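Local coordinates for protein GphF Dehydratase 1 (Archangium violaceum, PDB 6MBF) that probably dehydrates a polyketide intermediate, and may also shift its new double bond, as a dehydratase domain of the gephyronic acid polyketide synthase, at residues A[208-213]-A[246-251]; A[262-267]-A[278-283]. All blocks are in the same frame, centred on the assembly; numbering follows the deposited sequence.

Contact 1 of 2, residues A[208-213]-A[246-251]; sequences QCVFAL and LRLHPP
Val210 and Leu213 on helix 200-214 meet Leu246 and Leu248 on strand 241-248, where the central helix of a hot-dog fold lies against its antiparallel sheet. The axes of the short segments, helix 208-213 and strand 246-248, pass 9.2 Å apart at a crossing angle of -45°, and no hydrogen bond joins them: the side chains that meet are apolar and buried. Leu246 and Leu248 alternate with Arg247, so both leucines aim at the helix while the arginine leaves by the other face of the strand and pairs with Glu178. The two branches of Leu246 have separate tasks. Leu246 CD2 presses on the turn at Cys209, and also sits 3.6 Å from the backbone N of Val210; Leu246 CD1 lies 3.8 Å from Leu213 CD2, the two side chains running past each other in opposite senses. Val210 splits its branches between the two leucines. Val210 CG1, anti to the backbone N (chi1 -174°), comes slantwise against Leu248 CD2 at 3.7 Å, while Val210 CG2 faces Leu246 CD2 at 3.9 Å. Leu248 straddles one helical turn, as its other methyl, CD1, touches Leu213 CB at 3.9 Å. Ala262 on the adjoining strand also packs against Val210. Tightest is the first turn of this segment, where Cys209 CB and Leu246 CD2 stand 3.5 Å apart, closer than ordinary carbon packing.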
ATOM      1  N   GLN A 208       8.990   1.547   0.532  1.00 13.08           N
ATOM      2  CA  GLN A 208      10.045   2.480   0.922  1.00 15.33           C
ATOM      3  C   GLN A 208      11.440   1.932   0.614  1.00 16.83           C
ATOM      4  O   GLN A 208      12.379   2.716   0.420  1.00 14.32           O
ATOM      5  CB  GLN A 208       9.913   2.842   2.405  1.00 14.26           C
ATOM      6  CG  GLN A 208       8.751   3.800   2.726  1.00 11.67           C
ATOM      7  CD  GLN A 208       8.990   4.532   4.019  1.00 18.52           C
ATOM      8  OE1 GLN A 208      10.059   5.120   4.212  1.00 16.23           O
ATOM      9  NE2 GLN A 208       8.017   4.486   4.929  1.00 14.40           N
ATOM     10  N   CYS A 209      11.605   0.604   0.565  1.00 13.58           N
ATOM     11  CA  CYS A 209      12.852   0.031   0.065  1.00 15.44           C
ATOM     12  C   CYS A 209      13.124   0.478  -1.367  1.00 12.90           C
ATOM     13  O   CYS A 209      14.277   0.746  -1.734  1.00 15.82           O
ATOM     14  CB  CYS A 209      12.812  -1.497   0.145  1.00 15.17           C
ATOM     15  SG  CYS A 209      12.795  -2.178   1.822  1.00 14.83           S
ATOM     16  N   VAL A 210      12.077   0.570  -2.193  1.00 13.63           N
ATOM     17  CA  VAL A 210      12.260   1.092  -3.547  1.00 16.68           C
ATOM     18  C   VAL A 210      12.687   2.551  -3.485  1.00 15.85           C
ATOM     19  O   VAL A 210      13.600   2.976  -4.211  1.00 15.23           O
ATOM     20  CB  VAL A 210      10.982   0.923  -4.391  1.00 17.58           C
ATOM     21  CG1 VAL A 210      11.255   1.350  -5.846  1.00 14.96           C
ATOM     22  CG2 VAL A 210      10.463  -0.498  -4.333  1.00 16.99           C
ATOM     23  N   PHE A 211      12.043   3.334  -2.609  1.00 13.18           N
ATOM     24  CA  PHE A 211      12.412   4.740  -2.436  1.00 13.63           C
ATOM     25  C   PHE A 211      13.882   4.884  -2.068  1.00 16.25           C
ATOM     26  O   PHE A 211      14.584   5.758  -2.599  1.00 15.20           O
ATOM     27  CB  PHE A 211      11.564   5.385  -1.338  1.00 18.11           C
ATOM     28  CG  PHE A 211      10.099   5.522  -1.662  1.00 15.31           C
ATOM     29  CD1 PHE A 211       9.614   5.361  -2.951  1.00 15.25           C
ATOM     30  CD2 PHE A 211       9.211   5.862  -0.653  1.00 20.80           C
ATOM     31  CE1 PHE A 211       8.256   5.525  -3.214  1.00 20.00           C
ATOM     32  CE2 PHE A 211       7.856   6.016  -0.912  1.00 18.12           C
ATOM     33  CZ  PHE A 211       7.386   5.848  -2.194  1.00 16.73           C
ATOM     34  N   ALA A 212      14.356   4.051  -1.138  1.00 16.29           N
ATOM     35  CA  ALA A 212      15.735   4.152  -0.674  1.00 15.77           C
ATOM     36  C   ALA A 212      16.721   3.913  -1.809  1.00 17.76           C
ATOM     37  O   ALA A 212      17.783   4.541  -1.856  1.00 18.89           O
ATOM     38  CB  ALA A 212      15.977   3.163   0.472  1.00 15.10           C
ATOM     39  N   LEU A 213      16.392   3.014  -2.742  1.00 14.38           N
ATOM     40  CA  LEU A 213      17.265   2.815  -3.894  1.00 18.73           C
ATOM     41  C   LEU A 213      17.233   4.022  -4.825  1.00 19.61           C
ATOM     42  O   LEU A 213      18.285   4.527  -5.240  1.00 18.06           O
ATOM     43  CB  LEU A 213      16.873   1.541  -4.641  1.00 18.64           C
ATOM     44  CG  LEU A 213      17.815   0.377  -4.358  1.00 28.01           C
ATOM     45  CD1 LEU A 213      17.689  -0.046  -2.894  1.00 22.99           C
ATOM     46  CD2 LEU A 213      17.524  -0.774  -5.297  1.00 25.48           C
ATOM     47  N   LEU A 246      13.245  -6.603  -4.455  1.00 15.67           N
ATOM     48  CA  LEU A 246      12.675  -5.610  -5.355  1.00 13.63           C
ATOM     49  C   LEU A 246      13.583  -5.427  -6.561  1.00 15.22           C
ATOM     50  O   LEU A 246      14.802  -5.602  -6.470  1.00 15.29           O
ATOM     51  CB  LEU A 246      12.455  -4.257  -4.653  1.00 14.74           C
ATOM     52  CG  LEU A 246      13.703  -3.431  -4.318  1.00 20.97           C
ATOM     53  CD1 LEU A 246      14.103  -2.496  -5.471  1.00 25.48           C
ATOM     54  CD2 LEU A 246      13.466  -2.613  -3.089  1.00 21.70           C
ATOM     55  N   ARG A 247      12.978  -5.079  -7.694  1.00 13.17           N
ATOM     56  CA  ARG A 247      13.734  -4.787  -8.910  1.00 13.89           C
ATOM     57  C   ARG A 247      13.154  -3.546  -9.575  1.00 15.82           C
ATOM     58  O   ARG A 247      11.990  -3.537  -9.985  1.00 15.98           O
ATOM     59  CB  ARG A 247      13.728  -5.977  -9.883  1.00 16.63           C
ATOM     60  CG  ARG A 247      14.425  -5.661 -11.217  1.00 18.17           C
ATOM     61  CD  ARG A 247      14.453  -6.863 -12.184  1.00 17.93           C
ATOM     62  NE  ARG A 247      15.204  -7.998 -11.651  1.00 18.55           N
ATOM     63  CZ  ARG A 247      14.713  -9.225 -11.474  1.00 20.50           C
ATOM     64  NH1 ARG A 247      13.450  -9.501 -11.785  1.00 22.90           N
ATOM     65  NH2 ARG A 247      15.492 -10.183 -10.985  1.00 21.22           N
ATOM     66  N   LEU A 248      13.968  -2.504  -9.687  1.00 15.37           N
ATOM     67  CA  LEU A 248      13.578  -1.311 -10.418  1.00 14.81           C
ATOM     68  C   LEU A 248      13.773  -1.530 -11.912  1.00 17.97           C
ATOM     69  O   LEU A 248      14.776  -2.103 -12.344  1.00 16.96           O
ATOM     70  CB  LEU A 248      14.404  -0.114  -9.942  1.00 16.44           C
ATOM     71  CG  LEU A 248      13.830   0.625  -8.731  1.00 23.19           C
ATOM     72  CD1 LEU A 248      14.929   1.365  -7.982  1.00 25.06           C
ATOM     73  CD2 LEU A 248      12.736   1.599  -9.173  1.00 17.21           C
ATOM     74  N   HIS A 249      12.800  -1.081 -12.700  1.00 14.05           N
ATOM     75  CA  HIS A 249      12.930  -1.104 -14.143  1.00 16.41           C
ATOM     76  C   HIS A 249      13.974  -0.075 -14.576  1.00 19.79           C
ATOM     77  O   HIS A 249      14.278   0.858 -13.832  1.00 19.32           O
ATOM     78  CB  HIS A 249      11.579  -0.813 -14.799  1.00 17.67           C
ATOM     79  CG  HIS A 249      10.570  -1.903 -14.617  1.00 20.30           C
ATOM     80  ND1 HIS A 249       9.453  -2.020 -15.415  1.00 22.84           N
ATOM     81  CD2 HIS A 249      10.513  -2.929 -13.735  1.00 19.82           C
ATOM     82  CE1 HIS A 249       8.746  -3.067 -15.030  1.00 25.13           C
ATOM     83  NE2 HIS A 249       9.367  -3.639 -14.013  1.00 20.26           N
ATOM     84  N   PRO A 250      14.546  -0.229 -15.769  1.00 21.04           N
ATOM     85  CA  PRO A 250      15.537   0.744 -16.243  1.00 28.39           C
ATOM     86  C   PRO A 250      14.939   2.137 -16.314  1.00 18.59           C
ATOM     87  O   PRO A 250      13.874   2.335 -16.916  1.00 21.58           O
ATOM     88  CB  PRO A 250      15.919   0.220 -17.640  1.00 24.34           C
ATOM     89  CG  PRO A 250      14.893  -0.795 -17.991  1.00 26.05           C
ATOM     90  CD  PRO A 250      14.391  -1.359 -16.699  1.00 22.11           C
ATOM     91  N   PRO A 251      15.579   3.116 -15.689  1.00 21.72           N
ATOM     92  CA  PRO A 251      15.047   4.481 -15.702  1.00 23.80           C
ATOM     93  C   PRO A 251      15.341   5.168 -17.027  1.00 26.42           C
ATOM     94  O   PRO A 251      16.248   4.793 -17.768  1.00 24.81           O
ATOM     95  CB  PRO A 251      15.791   5.173 -14.552  1.00 25.25           C
ATOM     96  CG  PRO A 251      16.731   4.145 -13.977  1.00 40.62           C
ATOM     97  CD  PRO A 251      16.851   3.031 -14.961  1.00 26.33           C
TER

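Contact 2 of 2, residues A[262-267]-A[278-283]; sequences ADLRLF and DALQLK
Ala262 and Leu280 form an antiparallel hydrogen-bonded pair, Ala262 N giving to Leu280 O at 3.0 Å and Leu280 N to Ala262 O at 2.8 Å, and Ala279, left-handed in its backbone (phi 56°), adds a G1 beta bulge opposite Ala262. Asp263 OD1 takes the bulged Ala279 N-H at 2.8 Å, nearly in line with its own C-O bond. The other oxygen, OD2, accepts from His249, so both ends are held. In one of its two modelled conformers Arg265, bent at chi2, brings its guanidinium end-on to Asp278: NH2 meets the syn lone pair of Asp278 OD2 at 3.0 Å, and NH1 comes from the same syn side at 2.9 Å but tilted out of the carboxylate plane, the two flat groups turned 65° apart. NH1 also bonds nearly straight to Leu264 O from above the carbonyl plane, steadying it in this conformer. Replacing Asp278 with alanine removes the carboxylate, and the Arg265 guanidinium would probably lose its anionic mate and turn more freely. On the buried face, Leu264 CD1 approaches Leu280 CD2 at 4.3 Å. There helix 200-214 covers the hairpin, Phe207 meeting Leu280; strand 241-248 flanks one edge and strand 224-234 the other.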
ATOM      1  N   ALA A 262       8.628  -0.655 -10.495  1.00 13.43           N
ATOM      2  CA  ALA A 262       9.321  -1.690  -9.744  1.00 14.33           C
ATOM      3  C   ALA A 262       8.433  -2.918  -9.600  1.00 16.28           C
ATOM      4  O   ALA A 262       7.202  -2.816  -9.562  1.00 17.20           O
ATOM      5  CB  ALA A 262       9.745  -1.191  -8.351  1.00 16.34           C
ATOM      6  N   ASP A 263       9.083  -4.077  -9.513  1.00 13.91           N
ATOM      7  CA  ASP A 263       8.458  -5.337  -9.141  1.00 13.47           C
ATOM      8  C   ASP A 263       8.988  -5.767  -7.777  1.00 13.77           C
ATOM      9  O   ASP A 263      10.137  -5.486  -7.427  1.00 15.22           O
ATOM     10  CB  ASP A 263       8.750  -6.428 -10.179  1.00 14.81           C
ATOM     11  CG  ASP A 263       8.421  -5.992 -11.585  1.00 21.65           C
ATOM     12  OD1 ASP A 263       7.298  -5.496 -11.798  1.00 16.38           O
ATOM     13  OD2 ASP A 263       9.287  -6.146 -12.476  1.00 21.38           O
ATOM     14  N   LEU A 264       8.149  -6.439  -6.996  1.00 12.19           N
ATOM     15  CA  LEU A 264       8.550  -6.856  -5.660  1.00 13.43           C
ATOM     16  C   LEU A 264       8.021  -8.248  -5.365  1.00 16.18           C
ATOM     17  O   LEU A 264       6.969  -8.653  -5.867  1.00 16.19           O
ATOM     18  CB  LEU A 264       8.049  -5.892  -4.571  1.00 14.68           C
ATOM     19  CG  LEU A 264       8.477  -4.427  -4.639  1.00 12.12           C
ATOM     20  CD1 LEU A 264       7.510  -3.620  -5.477  1.00 14.62           C
ATOM     21  CD2 LEU A 264       8.536  -3.860  -3.221  1.00 14.77           C
ATOM     22  N   ARG A 265       8.777  -8.984  -4.553  0.53 13.71           N
ATOM     23  CA  ARG A 265       8.390 -10.299  -4.062  0.53 14.91           C
ATOM     24  C   ARG A 265       8.643 -10.323  -2.564  0.53 17.94           C
ATOM     25  O   ARG A 265       9.753 -10.016  -2.117  0.53 17.25           O
ATOM     26  CB  ARG A 265       9.180 -11.411  -4.765  0.53 16.54           C
ATOM     27  CG  ARG A 265       9.021 -11.416  -6.287  0.53 22.43           C
ATOM     28  CD  ARG A 265       7.582 -11.676  -6.663  0.53 17.82           C
ATOM     29  NE  ARG A 265       7.387 -11.907  -8.094  0.53 19.92           N
ATOM     30  CZ  ARG A 265       6.911 -11.009  -8.952  0.53 17.92           C
ATOM     31  NH1 ARG A 265       6.585  -9.786  -8.548  0.53 10.59           N
ATOM     32  NH2 ARG A 265       6.754 -11.346 -10.228  0.53 19.94           N
ATOM     33  N   LEU A 266       7.610 -10.655  -1.794  1.00 14.63           N
ATOM     34  CA  LEU A 266       7.697 -10.706  -0.339  1.00 13.01           C
ATOM     35  C   LEU A 266       7.747 -12.163   0.114  1.00 14.20           C
ATOM     36  O   LEU A 266       6.925 -12.976  -0.316  1.00 15.07           O
ATOM     37  CB  LEU A 266       6.498  -9.995   0.305  1.00 11.84           C
ATOM     38  CG  LEU A 266       6.417  -8.456   0.282  1.00 13.97           C
ATOM     39  CD1 LEU A 266       6.385  -7.886  -1.129  1.00 16.10           C
ATOM     40  CD2 LEU A 266       5.185  -8.018   1.048  1.00 16.04           C
ATOM     41  N   PHE A 267       8.688 -12.480   1.005  1.00 15.31           N
ATOM     42  CA  PHE A 267       8.880 -13.834   1.509  1.00 14.38           C
ATOM     43  C   PHE A 267       8.802 -13.842   3.027  1.00 16.27           C
ATOM     44  O   PHE A 267       9.233 -12.889   3.682  1.00 15.92           O
ATOM     45  CB  PHE A 267      10.239 -14.405   1.078  1.00 16.48           C
ATOM     46  CG  PHE A 267      10.430 -14.458  -0.407  1.00 16.54           C
ATOM     47  CD1 PHE A 267      10.133 -15.611  -1.123  1.00 19.60           C
ATOM     48  CD2 PHE A 267      10.907 -13.348  -1.088  1.00 16.55           C
ATOM     49  CE1 PHE A 267      10.305 -15.654  -2.500  1.00 19.24           C
ATOM     50  CE2 PHE A 267      11.079 -13.386  -2.458  1.00 19.83           C
ATOM     51  CZ  PHE A 267      10.781 -14.535  -3.164  1.00 19.97           C
ATOM     52  N   ASP A 278       3.548  -6.613  -9.119  1.00 16.20           N
ATOM     53  CA  ASP A 278       4.037  -6.421 -10.479  1.00 14.91           C
ATOM     54  C   ASP A 278       3.774  -4.992 -10.924  1.00 15.99           C
ATOM     55  O   ASP A 278       2.633  -4.521 -10.872  1.00 14.36           O
ATOM     56  CB  ASP A 278       3.367  -7.389 -11.462  1.00 15.83           C
ATOM     57  CG  ASP A 278       3.689  -8.835 -11.164  1.00 24.79           C
ATOM     58  OD1 ASP A 278       2.794  -9.694 -11.331  1.00 28.21           O
ATOM     59  OD2 ASP A 278       4.833  -9.105 -10.747  1.00 22.83           O
ATOM     60  N   ALA A 279       4.827  -4.320 -11.393  1.00 16.34           N
ATOM     61  CA  ALA A 279       4.726  -3.003 -12.012  1.00 15.68           C
ATOM     62  C   ALA A 279       4.045  -1.991 -11.084  1.00 14.45           C
ATOM     63  O   ALA A 279       3.040  -1.361 -11.423  1.00 16.11           O
ATOM     64  CB  ALA A 279       4.004  -3.097 -13.364  1.00 17.06           C
ATOM     65  N   LEU A 280       4.606  -1.848  -9.889  1.00 12.78           N
ATOM     66  CA  LEU A 280       4.303  -0.675  -9.090  1.00 13.86           C
ATOM     67  C   LEU A 280       4.791   0.559  -9.841  1.00 17.24           C
ATOM     68  O   LEU A 280       5.968   0.653 -10.194  1.00 16.39           O
ATOM     69  CB  LEU A 280       4.984  -0.790  -7.728  1.00 16.39           C
ATOM     70  CG  LEU A 280       4.875   0.437  -6.823  1.00 17.97           C
ATOM     71  CD1 LEU A 280       3.439   0.662  -6.402  1.00 25.06           C
ATOM     72  CD2 LEU A 280       5.784   0.300  -5.604  1.00 17.95           C
ATOM     73  N   GLN A 281       3.886   1.489 -10.121  1.00 13.36           N
ATOM     74  CA  GLN A 281       4.197   2.667 -10.919  1.00 15.16           C
ATOM     75  C   GLN A 281       4.293   3.869  -9.989  1.00 18.69           C
ATOM     76  O   GLN A 281       3.348   4.165  -9.250  1.00 20.18           O
ATOM     77  CB  GLN A 281       3.142   2.861 -12.009  1.00 18.00           C
ATOM     78  CG  GLN A 281       3.234   1.777 -13.090  1.00 24.03           C
ATOM     79  CD  GLN A 281       1.884   1.330 -13.624  1.00 43.24           C
ATOM     80  OE1 GLN A 281       1.387   0.251 -13.283  1.00 37.04           O
ATOM     81  NE2 GLN A 281       1.294   2.146 -14.485  1.00 23.24           N
ATOM     82  N   LEU A 282       5.444   4.539  -9.999  1.00 16.43           N
ATOM     83  CA  LEU A 282       5.707   5.674  -9.126  1.00 14.93           C
ATOM     84  C   LEU A 282       5.849   6.946  -9.948  1.00 17.65           C
ATOM     85  O   LEU A 282       6.452   6.933 -11.022  1.00 19.16           O
ATOM     86  CB  LEU A 282       6.989   5.461  -8.317  1.00 17.28           C
ATOM     87  CG  LEU A 282       7.101   4.194  -7.474  1.00 17.16           C
ATOM     88  CD1 LEU A 282       8.484   4.155  -6.798  1.00 17.21           C
ATOM     89  CD2 LEU A 282       5.988   4.173  -6.448  1.00 19.69           C
ATOM     90  N   LYS A 283       5.306   8.050  -9.438  1.00 16.83           N
ATOM     91  CA  LYS A 283       5.444   9.330 -10.116  1.00 15.11           C
ATOM     92  C   LYS A 283       5.683  10.421  -9.084  1.00 16.07           C
ATOM     93  O   LYS A 283       5.102  10.391  -7.995  1.00 19.96           O
ATOM     94  CB  LYS A 283       4.200   9.654 -10.959  1.00 19.54           C
ATOM     95  CG  LYS A 283       4.361  10.888 -11.828  1.00 24.27           C
ATOM     96  CD  LYS A 283       3.164  11.097 -12.737  1.00 26.77           C
ATOM     97  CE  LYS A 283       3.383  12.289 -13.654  1.00 40.31           C
ATOM     98  NZ  LYS A 283       2.250  12.463 -14.601  1.00 58.42           N
TER

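How the contacts relate
The centres of contacts 1 and 2 are 8 Å apart, both within the C-terminal hot-dog half of the chain. Along the sequence they come in series: contact 1 closes at Pro251 before contact 2 opens at Ala262, on strand 259-267. The strands are neighbours in the order 241-248, 259-267, 273-284, so contact 1 sets the helix on the sheet and contact 2 ties together two of the strands beneath it. A probable backbone hydrogen bond from Arg247 N to Asp263 O joins them directly. Helix 200-214 packs on the same face at both, so the two contacts belong to one helix-on-sheet layer of the hot-dog fold.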